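Local coordinates for penicillin-binding protein 2B (Streptococcus pneumoniae, PDB 2WAD) that probably forms the peptide cross-links between adjacent glycan strands of cell-wall peptidoglycan, acting as a penicillin-binding transpeptidase of the elongation machinery, at residues G488-I493 / E498-V503; G483-G488 / A533-N538; Q115-Y120 / S159-Q164; T191-P196 / S239-L244. One frame throughout, in Å; residues are numbered along the deposited sequence.

Contact 1: G488-I493 / E498-V503; sequences GSATGI and ESTGLV. Unlike the reference sequence in segment 488-493: S489 (reference Thr). Unlike the reference sequence in segment 498-503: L502 (reference Phe).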
loop_
_atom_site.group_PDB
_atom_site.type_symbol
_atom_site.label_atom_id
_atom_site.label_comp_id
_atom_site.label_asym_id
_atom_site.label_seq_id
_atom_site.Cartn_x
_atom_site.Cartn_y
_atom_site.Cartn_z
ATOM N N GLY A 488 12.098 -7.645 -9.286
ATOM C CA GLY A 488 13.256 -6.989 -8.665
ATOM C C GLY A 488 13.255 -5.477 -8.849
ATOM O O GLY A 488 14.185 -4.811 -8.432
ATOM N N SER A 489 12.199 -4.915 -9.437
ATOM C CA SER A 489 12.110 -3.461 -9.580
ATOM C C SER A 489 10.771 -3.002 -9.029
ATOM O O SER A 489 9.863 -3.825 -8.893
ATOM C CB SER A 489 12.231 -3.035 -11.056
ATOM O OG SER A 489 11.289 -3.725 -11.859
ATOM N N ALA A 490 10.671 -1.709 -8.718
ATOM C CA ALA A 490 9.398 -1.063 -8.378
ATOM C C ALA A 490 8.318 -1.378 -9.393
ATOM O O ALA A 490 8.552 -1.259 -10.600
ATOM C CB ALA A 490 9.569 0.471 -8.277
ATOM N N THR A 491 7.121 -1.704 -8.900
ATOM C CA THR A 491 5.971 -1.994 -9.762
ATOM C C THR A 491 5.227 -0.753 -10.224
ATOM O O THR A 491 4.576 -0.782 -11.276
ATOM C CB THR A 491 4.955 -2.967 -9.095
ATOM O OG1 THR A 491 4.341 -2.348 -7.967
ATOM C CG2 THR A 491 5.621 -4.232 -8.622
ATOM N N GLY A 492 5.303 0.324 -9.447
ATOM C CA GLY A 492 4.509 1.526 -9.713
ATOM C C GLY A 492 3.155 1.563 -9.015
ATOM O O GLY A 492 2.317 2.453 -9.263
ATOM N N ILE A 493 2.895 0.567 -8.170
ATOM C CA ILE A 493 1.564 0.467 -7.571
ATOM C C ILE A 493 1.279 1.704 -6.708
ATOM O O ILE A 493 2.206 2.260 -6.111
ATOM C CB ILE A 493 1.371 -0.804 -6.757
ATOM C CG1 ILE A 493 -0.125 -1.032 -6.499
ATOM C CG2 ILE A 493 2.179 -0.775 -5.471
ATOM C CD1 ILE A 493 -0.400 -2.247 -5.694
ATOM N N GLU A 498 6.161 -0.049 -1.308
ATOM C CA GLU A 498 6.132 -1.466 -1.642
ATOM C C GLU A 498 7.538 -2.032 -1.430
ATOM O O GLU A 498 8.534 -1.342 -1.631
ATOM C CB GLU A 498 5.742 -1.632 -3.113
ATOM C CG GLU A 498 6.680 -0.905 -4.060
ATOM C CD GLU A 498 6.348 -1.126 -5.518
ATOM O OE1 GLU A 498 6.443 -0.153 -6.293
ATOM O OE2 GLU A 498 5.980 -2.255 -5.885
ATOM N N SER A 499 7.637 -3.296 -1.038
ATOM C CA SER A 499 8.912 -4.000 -1.172
ATOM C C SER A 499 9.298 -4.154 -2.640
ATOM O O SER A 499 8.443 -4.429 -3.475
ATOM C CB SER A 499 8.798 -5.398 -0.573
ATOM O OG SER A 499 10.021 -6.092 -0.743
ATOM N N THR A 500 10.572 -3.967 -2.971
ATOM C CA THR A 500 11.045 -4.245 -4.328
ATOM C C THR A 500 11.804 -5.575 -4.450
ATOM O O THR A 500 12.391 -5.868 -5.490
ATOM C CB THR A 500 11.887 -3.109 -4.938
ATOM O OG1 THR A 500 13.073 -2.944 -4.160
ATOM C CG2 THR A 500 11.111 -1.797 -4.961
ATOM N N GLY A 501 11.726 -6.395 -3.410
ATOM C CA GLY A 501 12.303 -7.732 -3.426
ATOM C C GLY A 501 13.522 -7.905 -2.531
ATOM O O GLY A 501 14.005 -6.952 -1.924
ATOM N N LEU A 502 14.011 -9.134 -2.409
ATOM C CA LEU A 502 15.286 -9.350 -1.730
ATOM C C LEU A 502 16.270 -9.705 -2.833
ATOM O O LEU A 502 16.174 -10.807 -3.384
ATOM C CB LEU A 502 15.201 -10.503 -0.715
ATOM C CG LEU A 502 16.232 -10.567 0.419
ATOM C CD1 LEU A 502 15.830 -11.565 1.502
ATOM C CD2 LEU A 502 17.632 -10.908 -0.073
ATOM N N VAL A 503 17.212 -8.793 -3.108
ATOM C CA VAL A 503 18.098 -8.878 -4.266
ATOM C C VAL A 503 19.521 -8.644 -3.767
ATOM O O VAL A 503 19.979 -7.504 -3.661
ATOM C CB VAL A 503 17.749 -7.779 -5.312
ATOM C CG1 VAL A 503 18.637 -7.919 -6.575
ATOM C CG2 VAL A 503 16.249 -7.788 -5.653
HETATM O O HOH W 1 4.915 2.205 -6.229
#
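E498 puts its carboxylate against the backbone turn at T491 and G492, the polar centre of the contact between two irregular segments whose end-to-end directions differ by 174°. The shortest bond is from the T491 hydroxyl: OG1 donates to E498 OE2 at 2.7 Å, on the syn side and 25° out of the carboxylate plane. Two backbone N-H groups add weak bonds. T491 N is divided between both oxygens, 3.3 Å from E498 OE2 and 3.1 Å from E498 OE1, while G492 N lies 3.4 Å from E498 OE1. The reach follows from the torsions: CG of E498 sits between its own N and carbonyl carbon (chi1 58°), and the rest of the chain is extended. T491 OG1 works in two directions, since it also accepts from I493 N, forming an ST turn. A water donates to I493 O and, at 2.8 Å, to E498 OE1. With so many donors directed at it, the carboxylate is probably kept ionised.

The remaining contacts are softer. T500 CG2 lies 3.8 Å from A490 N, against the backbone there, and G488 CA makes a CH...O contact of 3.5 Å to T500 O.

Both segments belong to the loop between helices 471-484 and 509-515 of the transpeptidase domain, folded back on itself without forming strands. Helix 525-536 backs it: Q527 NE2 bonds S489 O and T500 O, one acceptor on each segment, Q530 NE2 takes T491 O, and the side chains of T491 and I493 rest on M526.

Contact 2: G483-G488 / A533-N538; sequences GEYGLG and ATIANN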
loop_
_atom_site.group_PDB
_atom_site.type_symbol
_atom_site.label_atom_id
_atom_site.label_comp_id
_atom_site.label_asym_id
_atom_site.label_seq_id
_atom_site.Cartn_x
_atom_site.Cartn_y
_atom_site.Cartn_z
ATOM N N GLY A 483 14.026 -7.030 -14.156
ATOM C CA GLY A 483 13.451 -5.714 -13.885
ATOM C C GLY A 483 12.515 -5.171 -14.956
ATOM O O GLY A 483 11.526 -4.499 -14.639
ATOM N N GLU A 484 12.768 -5.494 -16.226
ATOM C CA GLU A 484 11.831 -5.122 -17.295
ATOM C C GLU A 484 10.426 -5.709 -17.122
ATOM O O GLU A 484 9.463 -5.223 -17.727
ATOM C CB GLU A 484 12.360 -5.555 -18.659
ATOM C CG GLU A 484 13.569 -4.762 -19.155
ATOM C CD GLU A 484 13.943 -5.206 -20.558
ATOM O OE1 GLU A 484 14.645 -6.217 -20.702
ATOM O OE2 GLU A 484 13.517 -4.565 -21.532
ATOM N N TYR A 485 10.319 -6.762 -16.313
ATOM C CA TYR A 485 9.050 -7.451 -16.124
ATOM C C TYR A 485 8.531 -7.168 -14.738
ATOM O O TYR A 485 7.460 -7.673 -14.326
ATOM C CB TYR A 485 9.206 -8.947 -16.300
ATOM C CG TYR A 485 9.281 -9.438 -17.727
ATOM C CD1 TYR A 485 8.135 -9.692 -18.461
ATOM C CD2 TYR A 485 10.509 -9.778 -18.295
ATOM C CE1 TYR A 485 8.223 -10.188 -19.785
ATOM C CE2 TYR A 485 10.600 -10.293 -19.578
ATOM C CZ TYR A 485 9.458 -10.504 -20.324
ATOM O OH TYR A 485 9.564 -11.003 -21.622
ATOM N N GLY A 486 9.292 -6.340 -14.023
ATOM C CA GLY A 486 8.939 -5.960 -12.658
ATOM C C GLY A 486 9.464 -6.919 -11.611
ATOM O O GLY A 486 9.126 -6.844 -10.424
ATOM N N LEU A 487 10.289 -7.860 -12.035
ATOM C CA LEU A 487 10.880 -8.804 -11.087
ATOM C C LEU A 487 12.165 -8.187 -10.498
ATOM O O LEU A 487 13.210 -8.200 -11.140
ATOM C CB LEU A 487 11.196 -10.118 -11.822
ATOM C CG LEU A 487 9.997 -10.803 -12.512
ATOM C CD1 LEU A 487 10.401 -11.989 -13.349
ATOM C CD2 LEU A 487 8.971 -11.232 -11.454
ATOM N N GLY A 488 12.098 -7.645 -9.286
ATOM C CA GLY A 488 13.256 -6.989 -8.665
ATOM C C GLY A 488 13.255 -5.477 -8.849
ATOM O O GLY A 488 14.185 -4.811 -8.432
ATOM N N ALA A 533 1.431 -10.306 -16.369
ATOM C CA ALA A 533 0.554 -9.325 -17.054
ATOM C C ALA A 533 1.276 -8.634 -18.206
ATOM O O ALA A 533 0.663 -8.332 -19.240
ATOM C CB ALA A 533 0.006 -8.265 -16.089
ATOM N N THR A 534 2.578 -8.408 -18.024
ATOM C CA THR A 534 3.441 -7.814 -19.052
ATOM C C THR A 534 3.542 -8.714 -20.284
ATOM O O THR A 534 3.425 -8.265 -21.431
ATOM C CB THR A 534 4.861 -7.516 -18.473
ATOM O OG1 THR A 534 4.757 -6.558 -17.408
ATOM C CG2 THR A 534 5.799 -6.977 -19.546
ATOM N N ILE A 535 3.768 -10.000 -20.047
ATOM C CA ILE A 535 3.678 -10.996 -21.112
ATOM C C ILE A 535 2.312 -10.959 -21.797
ATOM O O ILE A 535 2.201 -10.938 -23.031
ATOM C CB ILE A 535 3.965 -12.424 -20.580
ATOM C CG1 ILE A 535 5.412 -12.503 -20.083
ATOM C CG2 ILE A 535 3.706 -13.436 -21.711
ATOM C CD1 ILE A 535 5.816 -13.780 -19.349
ATOM N N ALA A 536 1.262 -10.911 -20.998
ATOM C CA ALA A 536 -0.093 -10.913 -21.535
ATOM C C ALA A 536 -0.396 -9.633 -22.329
ATOM O O ALA A 536 -1.293 -9.624 -23.159
ATOM C CB ALA A 536 -1.103 -11.085 -20.384
ATOM N N ASN A 537 0.337 -8.548 -22.067
ATOM C CA ASN A 537 0.101 -7.279 -22.759
ATOM C C ASN A 537 1.203 -7.041 -23.795
ATOM O O ASN A 537 1.554 -5.905 -24.128
ATOM C CB ASN A 537 0.065 -6.150 -21.720
ATOM C CG ASN A 537 -0.466 -4.843 -22.277
ATOM O OD1 ASN A 537 -1.486 -4.828 -22.959
ATOM N ND2 ASN A 537 0.204 -3.731 -21.954
ATOM N N ASN A 538 1.793 -8.134 -24.254
ATOM C CA ASN A 538 2.787 -8.107 -25.332
ATOM C C ASN A 538 4.041 -7.279 -25.096
ATOM O O ASN A 538 4.570 -6.660 -26.020
ATOM C CB ASN A 538 2.122 -7.767 -26.664
ATOM C CG ASN A 538 1.115 -8.842 -27.077
ATOM O OD1 ASN A 538 1.408 -10.034 -27.004
ATOM N ND2 ASN A 538 -0.087 -8.425 -27.460
#
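Two helix ends of the transpeptidase domain meet where Y485 lies against T534 and I535, and each end is closed by a Schellman motif. In helix 471-484 the motif turns at G486, which has positive phi and whose N bonds back to G483 O at 3.0 Å. In helix 525-536 the corresponding positive-phi residue is N538, with N538 N bonded to I535 O at 3.1 Å. The contact itself is apolar and buried, and Y485 is its sole substantial contributor from 483-488.

CG of Y485 stands beside the backbone N (chi1 -78°), which lays one flank of the ring toward the other helix. Y485 CD1 meets T534 CG2 at 3.7 Å, and T534 and I535 both approach the ring obliquely. In T534 a chi1 of -62° puts OG1 beside the backbone N and CG2 anti to it, which leaves the methyl facing Y485 while the hydroxyl bonds Q530 O within its own helix.

Neighbours hold the ring further: Y531, one turn before I535, meets it edge-to-face, L584 of helix 578-593 touches it, and Y485 OH is hydrogen-bonded to S394 OG on helix 389-398, which follows shortly after S386, the probable acyl-ester serine. I535 packs on F588 and lies near, without touching, the residues of the probable SxxK motif. Farther along the same flank of the Y485 ring, CE1 reaches I535 CG1, again at 3.7 Å.

Contact 3: Q115-Y120 / S159-Q164; sequences QLADYY and SVPTSQ. Unlike the reference sequence in segment 159-164: P161 (reference Gln).
A small apolar surface contact, in which A117 and Y120 both meet P161 from the helix, packs helix 113-121 against the loop that joins helices 150-159 and 169-182. Neighbouring carbons of the proline ring serve different partners. P161 CG lies 4.1 Å from A117 CB, and P161 CB lies 4.3 Å from Y120 CD2, approached obliquely to the tyrosine ring. These separations indicate ordinary van der Waals packing. CG of Y120 is anti to its backbone N (chi1 175°), which carries the ring out from the helix until CD2 comes beside P161 CB; the same side chain also touches L165 and Y167 farther along the loop. The proline occupies a position that is glutamine in the reference sequence.

A helix thus packs one face against an interhelical loop in the domain of the PBP dimerisation family. The helical face turned to the loop is composed of L116, A117 and Y120, and the helix hydrogen bond from Y120 N to L116 O, 3.2 Å long, connects two of them. L116, a turn before Y120, brings its CD1 within 4.3 Å of S163 O; the nearest pair of CA atoms, those of L116 and S163, is 6.5 Å apart.

Polar links lie beside the packing. S163 OG makes a weak hydrogen bond to E113 O at the start of the helix. On a different side of the helix, Y119 packs on I175 of helix 169-182 and bonds E174 OE2 through its hydroxyl.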
loop_
_atom_site.group_PDB
_atom_site.type_symbol
_atom_site.label_atom_id
_atom_site.label_comp_id
_atom_site.label_asym_id
_atom_site.label_seq_id
_atom_site.Cartn_x
_atom_site.Cartn_y
_atom_site.Cartn_z
ATOM N N GLN A 115 3.279 23.528 28.492
ATOM C CA GLN A 115 1.931 23.858 28.962
ATOM C C GLN A 115 1.930 24.369 30.400
ATOM O O GLN A 115 1.221 25.327 30.726
ATOM C CB GLN A 115 0.982 22.668 28.791
ATOM C CG GLN A 115 0.744 22.329 27.329
ATOM C CD GLN A 115 0.033 21.003 27.128
ATOM O OE1 GLN A 115 -0.112 20.206 28.055
ATOM N NE2 GLN A 115 -0.411 20.761 25.901
ATOM N N LEU A 116 2.746 23.760 31.255
ATOM C CA LEU A 116 2.847 24.210 32.643
ATOM C C LEU A 116 3.508 25.588 32.784
ATOM O O LEU A 116 3.192 26.349 33.692
ATOM C CB LEU A 116 3.559 23.163 33.500
ATOM C CG LEU A 116 2.763 21.908 33.874
ATOM C CD1 LEU A 116 3.699 20.731 34.147
ATOM C CD2 LEU A 116 1.895 22.209 35.092
ATOM N N ALA A 117 4.421 25.916 31.878
ATOM C CA ALA A 117 5.117 27.198 31.925
ATOM C C ALA A 117 4.233 28.307 31.356
ATOM O O ALA A 117 4.244 29.440 31.843
ATOM C CB ALA A 117 6.427 27.117 31.169
ATOM N N ASP A 118 3.468 27.951 30.329
ATOM C CA ASP A 118 2.459 28.821 29.743
ATOM C C ASP A 118 1.417 29.266 30.759
ATOM O O ASP A 118 1.218 30.467 30.962
ATOM C CB ASP A 118 1.787 28.126 28.564
ATOM C CG ASP A 118 2.590 28.249 27.286
ATOM O OD1 ASP A 118 3.581 29.007 27.263
ATOM O OD2 ASP A 118 2.212 27.600 26.295
ATOM N N TYR A 119 0.767 28.299 31.407
ATOM C CA TYR A 119 -0.213 28.594 32.453
ATOM C C TYR A 119 0.390 29.457 33.551
ATOM O O TYR A 119 -0.230 30.401 34.041
ATOM C CB TYR A 119 -0.744 27.293 33.060
ATOM C CG TYR A 119 -1.737 27.515 34.174
ATOM C CD1 TYR A 119 -3.082 27.722 33.898
ATOM C CD2 TYR A 119 -1.336 27.518 35.502
ATOM C CE1 TYR A 119 -3.999 27.928 34.913
ATOM C CE2 TYR A 119 -2.248 27.707 36.523
ATOM C CZ TYR A 119 -3.575 27.917 36.218
ATOM O OH TYR A 119 -4.498 28.118 37.217
ATOM N N TYR A 120 1.615 29.129 33.942
ATOM C CA TYR A 120 2.276 29.829 35.041
ATOM C C TYR A 120 2.547 31.293 34.696
ATOM O O TYR A 120 2.390 32.186 35.536
ATOM C CB TYR A 120 3.571 29.097 35.414
ATOM C CG TYR A 120 4.400 29.810 36.454
ATOM C CD1 TYR A 120 3.972 29.893 37.773
ATOM C CD2 TYR A 120 5.612 30.407 36.117
ATOM C CE1 TYR A 120 4.719 30.555 38.727
ATOM C CE2 TYR A 120 6.369 31.078 37.070
ATOM C CZ TYR A 120 5.919 31.142 38.366
ATOM O OH TYR A 120 6.668 31.804 39.305
ATOM N N SER A 159 11.991 29.047 29.357
ATOM C CA SER A 159 13.033 28.095 29.747
ATOM C C SER A 159 13.523 28.318 31.180
ATOM O O SER A 159 14.225 27.476 31.739
ATOM C CB SER A 159 14.202 28.142 28.757
ATOM O OG SER A 159 13.773 27.836 27.441
ATOM N N VAL A 160 13.113 29.437 31.774
ATOM C CA VAL A 160 13.580 29.895 33.088
ATOM C C VAL A 160 12.788 29.383 34.301
ATOM O O VAL A 160 13.247 29.510 35.441
ATOM C CB VAL A 160 13.650 31.450 33.131
ATOM C CG1 VAL A 160 13.689 31.986 34.565
ATOM C CG2 VAL A 160 14.844 31.966 32.325
ATOM N N PRO A 161 11.587 28.826 34.084
ATOM C CA PRO A 161 10.857 28.366 35.260
ATOM C C PRO A 161 10.961 26.861 35.461
ATOM O O PRO A 161 10.804 26.082 34.517
ATOM C CB PRO A 161 9.409 28.765 34.953
ATOM C CG PRO A 161 9.338 28.903 33.448
ATOM C CD PRO A 161 10.738 28.775 32.883
ATOM N N THR A 162 11.231 26.470 36.700
ATOM C CA THR A 162 11.334 25.063 37.066
ATOM C C THR A 162 9.963 24.391 37.044
ATOM O O THR A 162 9.180 24.572 37.974
ATOM C CB THR A 162 11.896 24.943 38.487
ATOM O OG1 THR A 162 11.507 26.107 39.234
ATOM C CG2 THR A 162 13.422 24.850 38.458
ATOM N N SER A 163 9.686 23.614 35.999
ATOM C CA SER A 163 8.396 22.941 35.832
ATOM C C SER A 163 8.027 21.908 36.903
ATOM O O SER A 163 7.115 21.105 36.704
ATOM C CB SER A 163 8.299 22.315 34.442
ATOM O OG SER A 163 8.076 23.312 33.462
ATOM N N GLN A 164 8.737 21.932 38.028
ATOM C CA GLN A 164 8.316 21.242 39.244
ATOM C C GLN A 164 7.632 22.208 40.212
ATOM O O GLN A 164 8.102 22.446 41.327
ATOM C CB GLN A 164 9.495 20.532 39.905
ATOM C CG GLN A 164 9.908 19.264 39.170
ATOM C CD GLN A 164 10.423 19.537 37.765
ATOM O OE1 GLN A 164 10.932 20.622 37.482
ATOM N NE2 GLN A 164 10.292 18.549 36.875
#

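Contact 4: T191-P196 / S239-L244; sequences TIATDP and SEKAGL
T191 and E240 provide the one hydrogen bond between these two loop segments. T191 OG1 donates to E240 OE2 at 2.8 Å, reaching it from above the carboxylate, 51° out of its plane. The two side chains cross at about a right angle. E240 spans the gap because CG lies anti to its backbone N (chi1 176°) and the chain beyond is extended; on the other side T191, the last residue of strand 189-191, has its hydroxyl beside its own N. The methyl of T191 takes part too, with CG2 at 3.7 Å from E240 OE1.

Van der Waals contact is supplied by the next pair. K241 lies alongside A193, its CD 3.9 Å from A193 CB. K241 NZ makes a short approach of 3.3 Å to A193 CB, at a lysine end whose last torsion (chi4 142°) is off the staggered positions. The ammonium itself bonds the hydroxyl of Y176 on helix 169-182, and Y176 also touches A193.

Local bonds shape the second segment. S239 OG accepts from A242 N at 2.9 Å, an ST motif, and A242 is the centre of an inverse gamma turn whose bond, G243 N to K241 O, is weak. The first segment is tied to its surroundings by A193 N, which donates to Q180 OE1.

Both segments lie in the PBP dimerisation family region. S220 OG makes a weak bond to E240 OE2, and K77 NZ forms a long, weak ion pair with E240 OE1. Two hydroxyls and a distant lysine would thus probably favour the negative charge of E240, in a surface contact with one short hydrogen bond beside the A193-K241 packing.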
loop_
_atom_site.group_PDB
_atom_site.type_symbol
_atom_site.label_atom_id
_atom_site.label_comp_id
_atom_site.label_asym_id
_atom_site.label_seq_id
_atom_site.Cartn_x
_atom_site.Cartn_y
_atom_site.Cartn_z
ATOM N N THR A 191 -11.504 22.371 18.485
ATOM C CA THR A 191 -12.240 21.508 19.397
ATOM C C THR A 191 -11.569 21.423 20.766
ATOM O O THR A 191 -10.343 21.270 20.849
ATOM C CB THR A 191 -12.363 20.091 18.791
ATOM O OG1 THR A 191 -13.314 20.125 17.724
ATOM C CG2 THR A 191 -12.816 19.067 19.826
ATOM N N ILE A 192 -12.378 21.533 21.825
ATOM C CA ILE A 192 -11.900 21.441 23.213
ATOM C C ILE A 192 -12.118 20.027 23.751
ATOM O O ILE A 192 -13.214 19.683 24.203
ATOM C CB ILE A 192 -12.603 22.441 24.146
ATOM C CG1 ILE A 192 -12.391 23.877 23.659
ATOM C CG2 ILE A 192 -12.088 22.300 25.564
ATOM C CD1 ILE A 192 -11.000 24.134 23.078
ATOM N N ALA A 193 -11.076 19.206 23.685
ATOM C CA ALA A 193 -11.194 17.813 24.092
ATOM C C ALA A 193 -11.519 17.627 25.573
ATOM O O ALA A 193 -10.888 18.205 26.461
ATOM C CB ALA A 193 -9.956 17.025 23.689
ATOM N N THR A 194 -12.538 16.818 25.824
ATOM C CA THR A 194 -12.998 16.558 27.178
ATOM C C THR A 194 -13.396 15.086 27.227
ATOM O O THR A 194 -13.449 14.449 26.183
ATOM C CB THR A 194 -14.214 17.454 27.504
ATOM O OG1 THR A 194 -14.507 17.367 28.899
ATOM C CG2 THR A 194 -15.432 17.018 26.706
ATOM N N ASP A 195 -13.656 14.543 28.415
ATOM C CA ASP A 195 -14.302 13.230 28.512
ATOM C C ASP A 195 -15.653 13.297 27.815
ATOM O O ASP A 195 -16.362 14.295 27.923
ATOM C CB ASP A 195 -14.520 12.814 29.970
ATOM C CG ASP A 195 -13.223 12.714 30.750
ATOM O OD1 ASP A 195 -12.149 12.647 30.117
ATOM O OD2 ASP A 195 -13.274 12.698 31.997
ATOM N N PRO A 196 -16.027 12.213 27.126
ATOM C CA PRO A 196 -17.238 12.176 26.309
ATOM C C PRO A 196 -18.443 12.835 26.996
ATOM O O PRO A 196 -18.626 12.690 28.210
ATOM C CB PRO A 196 -17.483 10.673 26.132
ATOM C CG PRO A 196 -16.160 10.025 26.388
ATOM C CD PRO A 196 -15.512 10.865 27.426
ATOM N N SER A 239 -6.144 11.530 13.873
ATOM C CA SER A 239 -7.247 12.035 14.680
ATOM C C SER A 239 -7.142 13.548 14.849
ATOM O O SER A 239 -6.074 14.135 14.691
ATOM C CB SER A 239 -7.175 11.400 16.066
ATOM O OG SER A 239 -6.013 11.864 16.740
ATOM N N GLU A 240 -8.266 14.169 15.187
ATOM C CA GLU A 240 -8.333 15.604 15.493
ATOM C C GLU A 240 -7.450 15.984 16.682
ATOM O O GLU A 240 -6.823 17.044 16.699
ATOM C CB GLU A 240 -9.782 15.973 15.796
ATOM C CG GLU A 240 -10.014 17.410 16.219
ATOM C CD GLU A 240 -11.497 17.708 16.321
ATOM O OE1 GLU A 240 -12.232 16.900 16.937
ATOM O OE2 GLU A 240 -11.927 18.743 15.767
ATOM N N LYS A 241 -7.430 15.092 17.667
ATOM C CA LYS A 241 -6.575 15.160 18.846
ATOM C C LYS A 241 -5.082 15.167 18.503
ATOM O O LYS A 241 -4.351 16.057 18.943
ATOM C CB LYS A 241 -6.891 13.963 19.750
ATOM C CG LYS A 241 -6.303 14.015 21.152
ATOM C CD LYS A 241 -7.214 14.779 22.113
ATOM C CE LYS A 241 -6.807 14.535 23.557
ATOM N NZ LYS A 241 -6.947 15.776 24.364
ATOM N N ALA A 242 -4.635 14.176 17.729
ATOM C CA ALA A 242 -3.223 14.036 17.370
ATOM C C ALA A 242 -2.887 14.760 16.070
ATOM O O ALA A 242 -2.198 14.206 15.213
ATOM C CB ALA A 242 -2.832 12.558 17.269
ATOM N N GLY A 243 -3.358 15.997 15.945
ATOM C CA GLY A 243 -3.294 16.775 14.709
ATOM C C GLY A 243 -2.526 16.201 13.533
ATOM O O GLY A 243 -2.916 15.187 12.937
ATOM N N LEU A 244 -1.437 16.872 13.173
ATOM C CA LEU A 244 -0.564 16.361 12.124
ATOM C C LEU A 244 0.418 15.379 12.738
ATOM O O LEU A 244 0.682 15.428 13.937
ATOM C CB LEU A 244 0.206 17.495 11.447
ATOM C CG LEU A 244 -0.569 18.502 10.597
ATOM C CD1 LEU A 244 0.404 19.365 9.814
ATOM C CD2 LEU A 244 -1.550 17.813 9.663
#

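How the contacts relate
Contacts 1 and 2 are neighbours in the transpeptidase domain, with centres 12 Å apart. They share G488, and S489 OG lies 2.9 Å from G483 O, a probable hydrogen bond between them; contact 1 falls within the chain span bracketed by contact 2. Contacts 3 and 4 belong to the dimerisation family region, follow each other in the chain, and have centres 23 Å apart, with nearest atoms about 8 Å apart. The two groups do not touch: nearest atoms are about 22 Å apart for contacts 1 and 4, and about 45 Å for contacts 2 and 3. All four lie away from the probable acyl-ester serine S386 and the zinc site of D288, H290 and D292.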